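Local coordinates for putative citrate lyase, alfa subunit (Streptococcus mutans, PDB 2HJ0), which belongs to the citrate lyase alpha subunit family and is built as an alpha/beta protein with two large mixed sheets, at residues 9-14 and 505-510; 94-99 and 118-123; 142-147 and 494-499; 385-390 and 428-433. All blocks are in the same frame, centred on the assembly; numbering follows the deposited sequence.

The chain enters interaction 1 almost at once, at residues 9-14, and closes it only near the C terminus at 505-510, so the other three contacts nest inside its loop. Interaction 2 comes first and closes a short loop between neighbouring strands 95-99 and 118-123. Interaction 3 opens next at 142-147 and closes at 494-499. Interaction 4, between 385-390 and 428-433, is nested inside it. Strands 118-123, 143-145, 493-498 and 504-511 lie side by side, so interactions 1, 2 and 3 reach one sheet. Interaction 4 is a pair of loops that touches this sheet through interactions 1 and 3.

Interaction 1. Residues 9-14 and 505-510; sequences DIPRKY and IDVVRN
Residues 9-14 pass over strand 505-510 with their backbones closest at Ile10 and Asp506, whose CA atoms are 6.1 Å apart. Arg509 reaches back to Asp9 with a chain extended from CG to NE. Its NH2 donates to the backbone O of Asp9 at 3.1 Å, and the bond is nearly straight (170° at the hydrogen). The carbonyl oxygen lies in the guanidinium plane, at its edge. The same NH2 forms a salt bridge with Asp9 OD1 at 3.4 Å; here the carboxylate and guanidinium planes are almost perpendicular, 83° apart. One nitrogen thus holds both the main chain and the side chain of Asp9.

Ile10 reaches the strand with its CG1 branch: CD1 lies over the backbone, 3.4 Å from Asp506 N. Ile10 CG1 also meets Val507 CG1 at 4.2 Å. The ring carbon Pro11 CD also approaches Val507 CG2, at 4.4 Å. The Asp506 carboxylate is held by other partners: OD1 accepts a weak bond from Val507 N, and OD2 pairs with Arg8 and accepts from Val431 N.

Pro11 is the N-cap of helix 12-17. The arrangement is that of an N-terminal arm, leading into a short helix, laid across the outermost strand of a mixed sheet within this chain.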
loop_
_atom_site.group_PDB
_atom_site.type_symbol
_atom_site.label_atom_id
_atom_site.label_comp_id
_atom_site.label_asym_id
_atom_site.label_seq_id
_atom_site.Cartn_x
_atom_site.Cartn_y
_atom_site.Cartn_z
ATOM N N ASP A 9 27.214 28.479 10.418
ATOM C CA ASP A 9 28.407 28.028 11.118
ATOM C C ASP A 9 28.281 26.552 11.514
ATOM O O ASP A 9 28.141 26.218 12.687
ATOM C CB ASP A 9 28.635 28.901 12.362
ATOM C CG ASP A 9 30.066 28.826 12.883
ATOM O OD1 ASP A 9 30.474 27.747 13.375
ATOM O OD2 ASP A 9 30.787 29.851 12.797
ATOM N N ILE A 10 28.323 25.667 10.527
ATOM C CA ILE A 10 28.217 24.247 10.805
ATOM C C ILE A 10 29.614 23.678 10.987
ATOM O O ILE A 10 30.421 23.673 10.051
ATOM C CB ILE A 10 27.520 23.502 9.654
ATOM C CG1 ILE A 10 26.062 23.948 9.556
ATOM C CG2 ILE A 10 27.596 22.009 9.885
ATOM C CD1 ILE A 10 25.305 23.303 8.435
ATOM N N PRO A 11 29.922 23.190 12.199
ATOM C CA PRO A 11 31.236 22.616 12.495
ATOM C C PRO A 11 31.612 21.470 11.562
ATOM O O PRO A 11 30.776 20.630 11.230
ATOM C CB PRO A 11 31.099 22.173 13.951
ATOM C CG PRO A 11 29.642 21.889 14.090
ATOM C CD PRO A 11 29.018 23.046 13.353
ATOM N N ARG A 12 32.876 21.445 11.148
ATOM C CA ARG A 12 33.386 20.420 10.242
ATOM C C ARG A 12 33.065 19.007 10.705
ATOM O O ARG A 12 32.925 18.099 9.891
ATOM C CB ARG A 12 34.899 20.577 10.082
ATOM C CG ARG A 12 35.322 21.431 8.903
ATOM C CD ARG A 12 35.429 20.606 7.632
ATOM N NE ARG A 12 35.843 21.421 6.493
ATOM C CZ ARG A 12 36.272 20.931 5.335
ATOM N NH1 ARG A 12 36.349 19.619 5.157
ATOM N NH2 ARG A 12 36.619 21.754 4.354
ATOM N N LYS A 13 32.952 18.825 12.016
ATOM C CA LYS A 13 32.640 17.516 12.571
ATOM C C LYS A 13 31.342 16.975 11.963
ATOM O O LYS A 13 31.246 15.799 11.604
ATOM C CB LYS A 13 32.506 17.604 14.094
ATOM C CG LYS A 13 32.194 16.272 14.763
ATOM C CD LYS A 13 32.199 16.375 16.283
ATOM C CE LYS A 13 31.176 17.381 16.790
ATOM N NZ LYS A 13 31.176 17.512 18.282
ATOM N N TYR A 14 30.352 17.850 11.836
ATOM C CA TYR A 14 29.063 17.466 11.283
ATOM C C TYR A 14 28.994 17.723 9.786
ATOM O O TYR A 14 28.367 16.967 9.044
ATOM C CB TYR A 14 27.949 18.223 12.003
ATOM C CG TYR A 14 27.831 17.861 13.463
ATOM C CD1 TYR A 14 27.564 16.556 13.851
ATOM C CD2 TYR A 14 28.005 18.817 14.460
ATOM C CE1 TYR A 14 27.472 16.209 15.190
ATOM C CE2 TYR A 14 27.915 18.476 15.807
ATOM C CZ TYR A 14 27.648 17.171 16.160
ATOM O OH TYR A 14 27.552 16.809 17.480
ATOM N N ILE A 505 21.809 21.628 6.606
ATOM C CA ILE A 505 21.600 22.994 6.167
ATOM C C ILE A 505 21.978 23.944 7.298
ATOM O O ILE A 505 22.387 25.066 7.046
ATOM C CB ILE A 505 20.108 23.212 5.717
ATOM C CG1 ILE A 505 19.798 24.691 5.511
ATOM C CG2 ILE A 505 19.161 22.688 6.779
ATOM C CD1 ILE A 505 20.794 25.441 4.651
ATOM N N ASP A 506 21.876 23.492 8.542
ATOM C CA ASP A 506 22.216 24.354 9.670
ATOM C C ASP A 506 22.294 23.522 10.955
ATOM O O ASP A 506 22.198 22.295 10.909
ATOM C CB ASP A 506 21.149 25.453 9.797
ATOM C CG ASP A 506 21.542 26.567 10.752
ATOM O OD1 ASP A 506 22.726 26.656 11.145
ATOM O OD2 ASP A 506 20.651 27.375 11.099
ATOM N N VAL A 507 22.487 24.182 12.092
ATOM C CA VAL A 507 22.538 23.489 13.374
ATOM C C VAL A 507 21.949 24.390 14.425
ATOM O O VAL A 507 21.714 25.569 14.177
ATOM C CB VAL A 507 23.978 23.125 13.821
ATOM C CG1 VAL A 507 24.528 21.980 12.981
ATOM C CG2 VAL A 507 24.859 24.342 13.731
ATOM N N VAL A 508 21.712 23.826 15.602
ATOM C CA VAL A 508 21.143 24.578 16.701
ATOM C C VAL A 508 21.985 24.369 17.942
ATOM O O VAL A 508 22.292 23.234 18.315
ATOM C CB VAL A 508 19.709 24.121 16.991
ATOM C CG1 VAL A 508 19.193 24.766 18.262
ATOM C CG2 VAL A 508 18.822 24.483 15.822
ATOM N N ARG A 509 22.355 25.471 18.583
ATOM C CA ARG A 509 23.163 25.416 19.793
ATOM C C ARG A 509 22.304 25.606 21.030
ATOM O O ARG A 509 21.151 26.033 20.936
ATOM C CB ARG A 509 24.270 26.475 19.739
ATOM C CG ARG A 509 25.300 26.182 18.659
ATOM C CD ARG A 509 26.435 27.187 18.637
ATOM N NE ARG A 509 27.547 26.739 17.794
ATOM C CZ ARG A 509 27.514 26.692 16.467
ATOM N NH1 ARG A 509 26.418 27.068 15.813
ATOM N NH2 ARG A 509 28.581 26.267 15.799
ATOM N N ASN A 510 22.869 25.284 22.189
ATOM C CA ASN A 510 22.142 25.414 23.445
ATOM C C ASN A 510 22.007 26.863 23.878
ATOM O O ASN A 510 22.755 27.738 23.434
ATOM C CB ASN A 510 22.823 24.592 24.554
ATOM C CG ASN A 510 24.253 25.042 24.847
ATOM O OD1 ASN A 510 25.168 24.848 24.037
ATOM N ND2 ASN A 510 24.446 25.643 26.016
#

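Interaction 2. Residues 94-99 and 118-123; sequences DISIAP and VTNITS
Asp94 swings CG opposite its backbone N (chi1 -169°), and Thr119 sets OG1 between its own N and carbonyl carbon (chi1 51°), which brings the carboxylate and hydroxyl together. Thr119 OG1 donates to Asp94 OD1 at 3.0 Å and meets it from above the carboxylate plane. The Thr119 methyl, CG2, also lies beside OD1.

Ile97 turns its CG2 branch to the neighbouring strand, where it packs on Ile121 CG1. Ile97 CB also touches Val118 CG1 at 3.8 Å. Ile97, Val118 and Ile121 share one face of the sheet. Helix 79-89 covers Ile97 there, and helix 109-114 covers Val118 and Ile121. Ser96 and Asn120 lie on the other face, with Ser96 OG near Asn120 CB.

The strands run parallel, 17° apart in direction. Ile95 O accepts from Thr119 N at 3.0 Å, and Ile97 N donates to Asn120 O at 2.8 Å. A weak bond follows from Thr122 N to Ile97 O. Ala98 CB meets Thr122 CG2 at 3.5 Å; Thr122 OG1 instead bonds to Ile144 O.

This is a beta-alpha-beta unit: strand 95-99, helix 109-114, strand 118-123. Backbone bonds set the parallel register, and apolar contacts bury the helix-covered face. The hydroxyl-carboxylate bond ties the polar start of the pair.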
loop_
_atom_site.group_PDB
_atom_site.type_symbol
_atom_site.label_atom_id
_atom_site.label_comp_id
_atom_site.label_asym_id
_atom_site.label_seq_id
_atom_site.Cartn_x
_atom_site.Cartn_y
_atom_site.Cartn_z
ATOM N N ASP A 94 19.106 3.240 26.362
ATOM C CA ASP A 94 19.848 3.539 25.143
ATOM C C ASP A 94 18.966 3.295 23.920
ATOM O O ASP A 94 19.422 2.764 22.901
ATOM C CB ASP A 94 21.108 2.669 25.083
ATOM C CG ASP A 94 22.072 3.090 23.981
ATOM O OD1 ASP A 94 22.343 4.310 23.844
ATOM O OD2 ASP A 94 22.575 2.188 23.262
ATOM N N ILE A 95 17.696 3.682 24.039
ATOM C CA ILE A 95 16.740 3.512 22.954
ATOM C C ILE A 95 16.760 4.712 22.039
ATOM O O ILE A 95 16.879 5.849 22.490
ATOM C CB ILE A 95 15.296 3.314 23.480
ATOM C CG1 ILE A 95 15.186 1.945 24.153
ATOM C CG2 ILE A 95 14.288 3.414 22.335
ATOM C CD1 ILE A 95 15.594 0.809 23.251
ATOM N N SER A 96 16.660 4.445 20.742
ATOM C CA SER A 96 16.661 5.508 19.745
ATOM C C SER A 96 15.213 5.793 19.346
ATOM O O SER A 96 14.516 4.926 18.832
ATOM C CB SER A 96 17.481 5.064 18.539
ATOM O OG SER A 96 17.872 6.190 17.798
ATOM N N ILE A 97 14.773 7.017 19.582
ATOM C CA ILE A 97 13.401 7.401 19.299
ATOM C C ILE A 97 13.240 8.054 17.904
ATOM O O ILE A 97 14.028 8.922 17.503
ATOM C CB ILE A 97 12.925 8.351 20.448
ATOM C CG1 ILE A 97 11.427 8.269 20.672
ATOM C CG2 ILE A 97 13.254 9.806 20.110
ATOM C CD1 ILE A 97 10.976 9.269 21.718
ATOM N N ALA A 98 12.236 7.614 17.153
ATOM C CA ALA A 98 12.001 8.169 15.825
ATOM C C ALA A 98 10.530 8.521 15.579
ATOM O O ALA A 98 9.895 7.999 14.659
ATOM C CB ALA A 98 12.504 7.202 14.753
ATOM N N PRO A 99 9.961 9.406 16.417
ATOM C CA PRO A 99 8.557 9.816 16.260
ATOM C C PRO A 99 8.397 10.774 15.076
ATOM O O PRO A 99 9.290 11.574 14.800
ATOM C CB PRO A 99 8.253 10.504 17.589
ATOM C CG PRO A 99 9.571 11.144 17.926
ATOM C CD PRO A 99 10.568 10.054 17.597
ATOM N N VAL A 118 16.223 7.191 26.697
ATOM C CA VAL A 118 16.249 7.642 25.313
ATOM C C VAL A 118 17.574 8.385 25.116
ATOM O O VAL A 118 17.903 9.308 25.866
ATOM C CB VAL A 118 15.061 8.594 24.997
ATOM C CG1 VAL A 118 15.092 8.997 23.522
ATOM C CG2 VAL A 118 13.737 7.917 25.334
ATOM N N THR A 119 18.326 7.987 24.099
ATOM C CA THR A 119 19.642 8.560 23.835
ATOM C C THR A 119 19.767 9.288 22.501
ATOM O O THR A 119 20.751 9.987 22.266
ATOM C CB THR A 119 20.692 7.436 23.888
ATOM O OG1 THR A 119 20.270 6.347 23.046
ATOM C CG2 THR A 119 20.837 6.921 25.312
ATOM N N ASN A 120 18.783 9.093 21.625
ATOM C CA ASN A 120 18.749 9.722 20.304
ATOM C C ASN A 120 17.305 9.987 19.901
ATOM O O ASN A 120 16.422 9.155 20.109
ATOM C CB ASN A 120 19.413 8.835 19.247
ATOM C CG ASN A 120 20.913 8.784 19.394
ATOM O OD1 ASN A 120 21.428 8.287 20.387
ATOM N ND2 ASN A 120 21.627 9.304 18.410
ATOM N N ILE A 121 17.081 11.148 19.305
ATOM C CA ILE A 121 15.747 11.559 18.890
ATOM C C ILE A 121 15.757 12.131 17.476
ATOM O O ILE A 121 16.682 12.846 17.103
ATOM C CB ILE A 121 15.206 12.667 19.827
ATOM C CG1 ILE A 121 15.266 12.207 21.292
ATOM C CG2 ILE A 121 13.788 13.046 19.421
ATOM C CD1 ILE A 121 14.866 13.299 22.303
ATOM N N THR A 122 14.736 11.808 16.691
ATOM C CA THR A 122 14.602 12.373 15.348
ATOM C C THR A 122 13.120 12.637 15.082
ATOM O O THR A 122 12.267 11.801 15.404
ATOM C CB THR A 122 15.179 11.447 14.243
ATOM O OG1 THR A 122 15.035 12.096 12.974
ATOM C CG2 THR A 122 14.470 10.091 14.212
ATOM N N SER A 123 12.807 13.818 14.553
ATOM C CA SER A 123 11.424 14.160 14.228
ATOM C C SER A 123 11.280 15.521 13.572
ATOM O O SER A 123 12.269 16.175 13.221
ATOM C CB SER A 123 10.523 14.093 15.466
ATOM O OG SER A 123 10.703 15.200 16.314
#

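Interaction 3. Residues 142-147 and 494-499; sequences PVIIRS and VALIEY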
loop_
_atom_site.group_PDB
_atom_site.type_symbol
_atom_site.label_atom_id
_atom_site.label_comp_id
_atom_site.label_asym_id
_atom_site.label_seq_id
_atom_site.Cartn_x
_atom_site.Cartn_y
_atom_site.Cartn_z
ATOM N N PRO A 142 22.931 15.025 19.604
ATOM C CA PRO A 142 22.078 16.059 19.001
ATOM C C PRO A 142 20.781 15.471 18.447
ATOM O O PRO A 142 20.780 14.377 17.874
ATOM C CB PRO A 142 22.947 16.631 17.869
ATOM C CG PRO A 142 24.344 16.230 18.223
ATOM C CD PRO A 142 24.165 14.849 18.823
ATOM N N VAL A 143 19.682 16.193 18.618
ATOM C CA VAL A 143 18.407 15.737 18.084
ATOM C C VAL A 143 18.501 15.921 16.574
ATOM O O VAL A 143 18.953 16.967 16.114
ATOM C CB VAL A 143 17.240 16.595 18.611
ATOM C CG1 VAL A 143 15.946 16.186 17.920
ATOM C CG2 VAL A 143 17.116 16.444 20.117
ATOM N N ILE A 144 18.112 14.915 15.799
ATOM C CA ILE A 144 18.161 15.039 14.338
ATOM C C ILE A 144 16.799 15.492 13.812
ATOM O O ILE A 144 15.818 14.755 13.876
ATOM C CB ILE A 144 18.498 13.700 13.645
ATOM C CG1 ILE A 144 19.879 13.204 14.086
ATOM C CG2 ILE A 144 18.466 13.878 12.125
ATOM C CD1 ILE A 144 21.006 14.140 13.736
ATOM N N ILE A 145 16.718 16.702 13.291
ATOM C CA ILE A 145 15.437 17.141 12.784
ATOM C C ILE A 145 15.365 16.949 11.289
ATOM O O ILE A 145 16.285 17.310 10.559
ATOM C CB ILE A 145 15.177 18.602 13.123
ATOM C CG1 ILE A 145 14.759 18.703 14.585
ATOM C CG2 ILE A 145 14.095 19.166 12.228
ATOM C CD1 ILE A 145 14.836 20.066 15.097
ATOM N N ARG A 146 14.266 16.359 10.844
ATOM C CA ARG A 146 14.044 16.116 9.428
ATOM C C ARG A 146 12.637 16.593 9.060
ATOM O O ARG A 146 11.746 16.580 9.900
ATOM C CB ARG A 146 14.140 14.622 9.131
ATOM C CG ARG A 146 15.430 13.941 9.526
ATOM C CD ARG A 146 15.461 12.550 8.882
ATOM N NE ARG A 146 16.803 12.001 8.813
ATOM C CZ ARG A 146 17.388 11.329 9.797
ATOM N NH1 ARG A 146 18.622 10.890 9.639
ATOM N NH2 ARG A 146 16.741 11.072 10.925
ATOM N N SER A 147 12.441 17.002 7.808
ATOM C CA SER A 147 11.136 17.436 7.331
ATOM C C SER A 147 10.286 16.174 7.165
ATOM O O SER A 147 10.821 15.058 7.206
ATOM C CB SER A 147 11.270 18.150 5.980
ATOM O OG SER A 147 11.684 17.258 4.951
ATOM N N VAL A 494 22.987 21.313 20.234
ATOM C CA VAL A 494 21.758 20.718 20.737
ATOM C C VAL A 494 21.010 19.846 19.723
ATOM O O VAL A 494 20.332 18.884 20.099
ATOM C CB VAL A 494 20.829 21.835 21.245
ATOM C CG1 VAL A 494 19.377 21.519 20.927
ATOM C CG2 VAL A 494 21.028 22.002 22.737
ATOM N N ALA A 495 21.140 20.181 18.441
ATOM C CA ALA A 495 20.467 19.439 17.378
ATOM C C ALA A 495 20.995 19.775 15.978
ATOM O O ALA A 495 21.520 20.856 15.738
ATOM C CB ALA A 495 18.971 19.722 17.442
ATOM N N LEU A 496 20.844 18.839 15.056
ATOM C CA LEU A 496 21.263 19.057 13.686
ATOM C C LEU A 496 20.007 19.194 12.814
ATOM O O LEU A 496 19.012 18.489 13.021
ATOM C CB LEU A 496 22.102 17.866 13.211
ATOM C CG LEU A 496 23.339 17.487 14.066
ATOM C CD1 LEU A 496 24.012 16.243 13.499
ATOM C CD2 LEU A 496 24.331 18.644 14.096
ATOM N N ILE A 497 20.015 20.111 11.857
ATOM C CA ILE A 497 18.855 20.228 10.975
ATOM C C ILE A 497 19.253 19.618 9.637
ATOM O O ILE A 497 20.114 20.145 8.933
ATOM C CB ILE A 497 18.397 21.716 10.763
ATOM C CG1 ILE A 497 17.594 22.210 11.978
ATOM C CG2 ILE A 497 17.488 21.820 9.552
ATOM C CD1 ILE A 497 18.356 22.187 13.285
ATOM N N GLU A 498 18.637 18.485 9.312
ATOM C CA GLU A 498 18.906 17.807 8.057
ATOM C C GLU A 498 17.893 18.266 7.012
ATOM O O GLU A 498 16.693 18.190 7.235
ATOM C CB GLU A 498 18.799 16.287 8.215
ATOM C CG GLU A 498 18.919 15.556 6.876
ATOM C CD GLU A 498 18.370 14.141 6.910
ATOM O OE1 GLU A 498 19.101 13.213 7.318
ATOM O OE2 GLU A 498 17.192 13.958 6.534
ATOM N N TYR A 499 18.387 18.757 5.881
ATOM C CA TYR A 499 17.534 19.203 4.784
ATOM C C TYR A 499 16.855 17.987 4.158
ATOM O O TYR A 499 17.358 16.860 4.257
ATOM C CB TYR A 499 18.369 19.899 3.711
ATOM C CG TYR A 499 17.555 20.589 2.640
ATOM C CD1 TYR A 499 16.717 21.650 2.964
ATOM C CD2 TYR A 499 17.635 20.195 1.297
ATOM C CE1 TYR A 499 15.977 22.310 1.994
ATOM C CE2 TYR A 499 16.893 20.856 0.313
ATOM C CZ TYR A 499 16.065 21.914 0.680
ATOM O OH TYR A 499 15.317 22.579 -0.260
#
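This contact is a parallel strand pair inside the large mixed sheet, with strand 143-145 beside strand 493-498, although 346 residues separate the two segments. Four backbone bonds join them. Val143 N donates to Val494 O, and Leu496 N to Val143 O. Ile145 N donates to Leu496 O at 2.9 Å. Glu498 N closes the series on Ile145 O.

Apolar side chains pair on both faces. Ile144 CD1 meets Leu496 CD1 at 3.7 Å, and Pro142 CB lies near Leu496 CG. On the other face Val143 CB packs on Ala495 CB at 3.8 Å.

At the end of the pair Arg146 forms a salt bridge with Glu498. Both its NE, at 3.0 Å, and its NH1 give weak, bent bonds to Glu498 OE1 within the salt bridge. The guanidinium and carboxylate planes are 68° apart, and Ile144 CG2 lies 3.5 Å above one guanidinium face, offset toward its rim. Glu498 OE2 has a second basic partner in Arg153, which probably favours the charged carboxylate.

Strand 118-123 flanks the pair beyond 143-145, and strand 504-511 beyond 493-498. Tyr14 of helix 12-17 covers Pro142 and Leu496, while Ile134 of helix 127-135 covers Val143 and Val494.

Interaction 4. Residues 385-390 and 428-433; sequences VMTGSD and VNTVIT
The polar part of this contact is one hydroxyl pair, Thr387 OG1 and Thr430 OG1, which share a hydrogen bond at 2.6 Å; either could be the donor. The two side chains cross at about a right angle. Thr387 places OG1 between its backbone N and carbonyl carbon (chi1 55°), and Thr430 turns OG1 away from its carbonyl carbon (chi1 -46°). These rotations point the oxygens at each other. Thr387 OG1 also lies beside Asn429 CB, at 3.7 Å.

The apolar part is centred on Ile432. Its CG2 branch meets Val385 CG2 at 3.7 Å. Its longer branch ends in CD1, which lies against CB and CG of Met386, a selenomethionine. The Met386 chain bends about both its CB-CG and CG-SE bonds, and its selenium end leads away from Ile432. Thr430 turns its methyl, CG2, toward Met386 CB at 4.1 Å, which links the polar and apolar parts.

The two segments run in nearly opposite directions, 172° apart end to end, and neither forms regular helix or strand. Residues 385-390 follow strand 383-384, and Ile432 and Thr433 both face Val383 in a classic beta bulge. Helix 400-406 borders the contact at Val385 and Thr433. Strand 504-511 lies against residues 428-433, where Val508 packs on Thr430 and Ile505 touches Val431. Met386 also touches Ile145 of strand 143-145.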
loop_
_atom_site.group_PDB
_atom_site.type_symbol
_atom_site.label_atom_id
_atom_site.label_comp_id
_atom_site.label_asym_id
_atom_site.label_seq_id
_atom_site.Cartn_x
_atom_site.Cartn_y
_atom_site.Cartn_z
ATOM N N VAL A 385 11.527 28.240 11.156
ATOM C CA VAL A 385 10.306 27.790 11.816
ATOM C C VAL A 385 10.661 26.868 12.992
ATOM O O VAL A 385 9.787 26.213 13.557
ATOM C CB VAL A 385 9.383 27.033 10.834
ATOM C CG1 VAL A 385 8.779 28.003 9.833
ATOM C CG2 VAL A 385 10.171 25.954 10.113
HETATM N N MSE A 386 11.948 26.828 13.353
HETATM C CA MSE A 386 12.431 25.994 14.454
HETATM C C MSE A 386 12.625 26.733 15.778
HETATM O O MSE A 386 11.989 26.404 16.777
HETATM C CB MSE A 386 13.756 25.314 14.087
HETATM C CG MSE A 386 13.635 23.899 13.552
HETATM SE SE MSE A 386 12.815 22.694 14.793
HETATM C CE MSE A 386 14.065 22.921 16.274
ATOM N N THR A 387 13.497 27.734 15.786
ATOM C CA THR A 387 13.782 28.470 17.012
ATOM C C THR A 387 13.128 29.841 17.105
ATOM O O THR A 387 12.909 30.505 16.101
ATOM C CB THR A 387 15.281 28.639 17.173
ATOM O OG1 THR A 387 15.801 29.263 16.001
ATOM C CG2 THR A 387 15.946 27.298 17.339
ATOM N N GLY A 388 12.824 30.257 18.328
ATOM C CA GLY A 388 12.207 31.551 18.532
ATOM C C GLY A 388 13.213 32.654 18.816
ATOM O O GLY A 388 14.422 32.459 18.687
ATOM N N SER A 389 12.705 33.818 19.209
ATOM C CA SER A 389 13.545 34.970 19.509
ATOM C C SER A 389 14.597 34.640 20.557
ATOM O O SER A 389 15.760 35.002 20.408
ATOM C CB SER A 389 12.669 36.129 19.981
ATOM O OG SER A 389 11.707 35.667 20.906
ATOM N N ASP A 390 14.185 33.948 21.613
ATOM C CA ASP A 390 15.109 33.566 22.671
ATOM C C ASP A 390 16.044 32.430 22.240
ATOM O O ASP A 390 16.805 31.907 23.049
ATOM C CB ASP A 390 14.336 33.151 23.924
ATOM C CG ASP A 390 13.411 31.984 23.668
ATOM O OD1 ASP A 390 12.787 31.487 24.629
ATOM O OD2 ASP A 390 13.301 31.557 22.496
ATOM N N VAL A 428 18.633 34.733 10.072
ATOM C CA VAL A 428 17.820 33.928 10.974
ATOM C C VAL A 428 18.687 33.067 11.883
ATOM O O VAL A 428 19.760 32.608 11.479
ATOM C CB VAL A 428 16.870 33.005 10.185
ATOM C CG1 VAL A 428 15.968 33.829 9.276
ATOM C CG2 VAL A 428 17.670 32.017 9.373
ATOM N N ASN A 429 18.225 32.857 13.112
ATOM C CA ASN A 429 18.953 32.026 14.071
ATOM C C ASN A 429 19.104 30.605 13.532
ATOM O O ASN A 429 20.202 30.043 13.558
ATOM C CB ASN A 429 18.224 31.997 15.421
ATOM C CG ASN A 429 18.381 33.302 16.198
ATOM O OD1 ASN A 429 17.476 33.720 16.948
ATOM N ND2 ASN A 429 19.545 33.954 16.032
ATOM N N THR A 430 18.004 30.024 13.053
ATOM C CA THR A 430 18.029 28.669 12.499
ATOM C C THR A 430 17.420 28.663 11.096
ATOM O O THR A 430 16.416 29.317 10.855
ATOM C CB THR A 430 17.218 27.677 13.358
ATOM O OG1 THR A 430 17.530 27.863 14.741
ATOM C CG2 THR A 430 17.551 26.248 12.955
ATOM N N VAL A 431 18.020 27.920 10.174
ATOM C CA VAL A 431 17.495 27.854 8.819
ATOM C C VAL A 431 16.827 26.519 8.526
ATOM O O VAL A 431 17.469 25.470 8.602
ATOM C CB VAL A 431 18.600 28.035 7.768
ATOM C CG1 VAL A 431 18.019 27.887 6.371
ATOM C CG2 VAL A 431 19.263 29.375 7.930
ATOM N N ILE A 432 15.540 26.552 8.187
ATOM C CA ILE A 432 14.828 25.326 7.852
ATOM C C ILE A 432 14.540 25.294 6.355
ATOM O O ILE A 432 14.695 24.254 5.717
ATOM C CB ILE A 432 13.509 25.163 8.654
ATOM C CG1 ILE A 432 13.814 24.680 10.073
ATOM C CG2 ILE A 432 12.624 24.107 8.004
ATOM C CD1 ILE A 432 14.749 25.571 10.827
ATOM N N THR A 433 14.141 26.428 5.792
ATOM C CA THR A 433 13.848 26.504 4.364
ATOM C C THR A 433 14.686 27.586 3.689
ATOM O O THR A 433 14.599 28.766 4.022
ATOM C CB THR A 433 12.361 26.827 4.102
ATOM O OG1 THR A 433 11.538 25.832 4.721
ATOM C CG2 THR A 433 12.077 26.871 2.600
#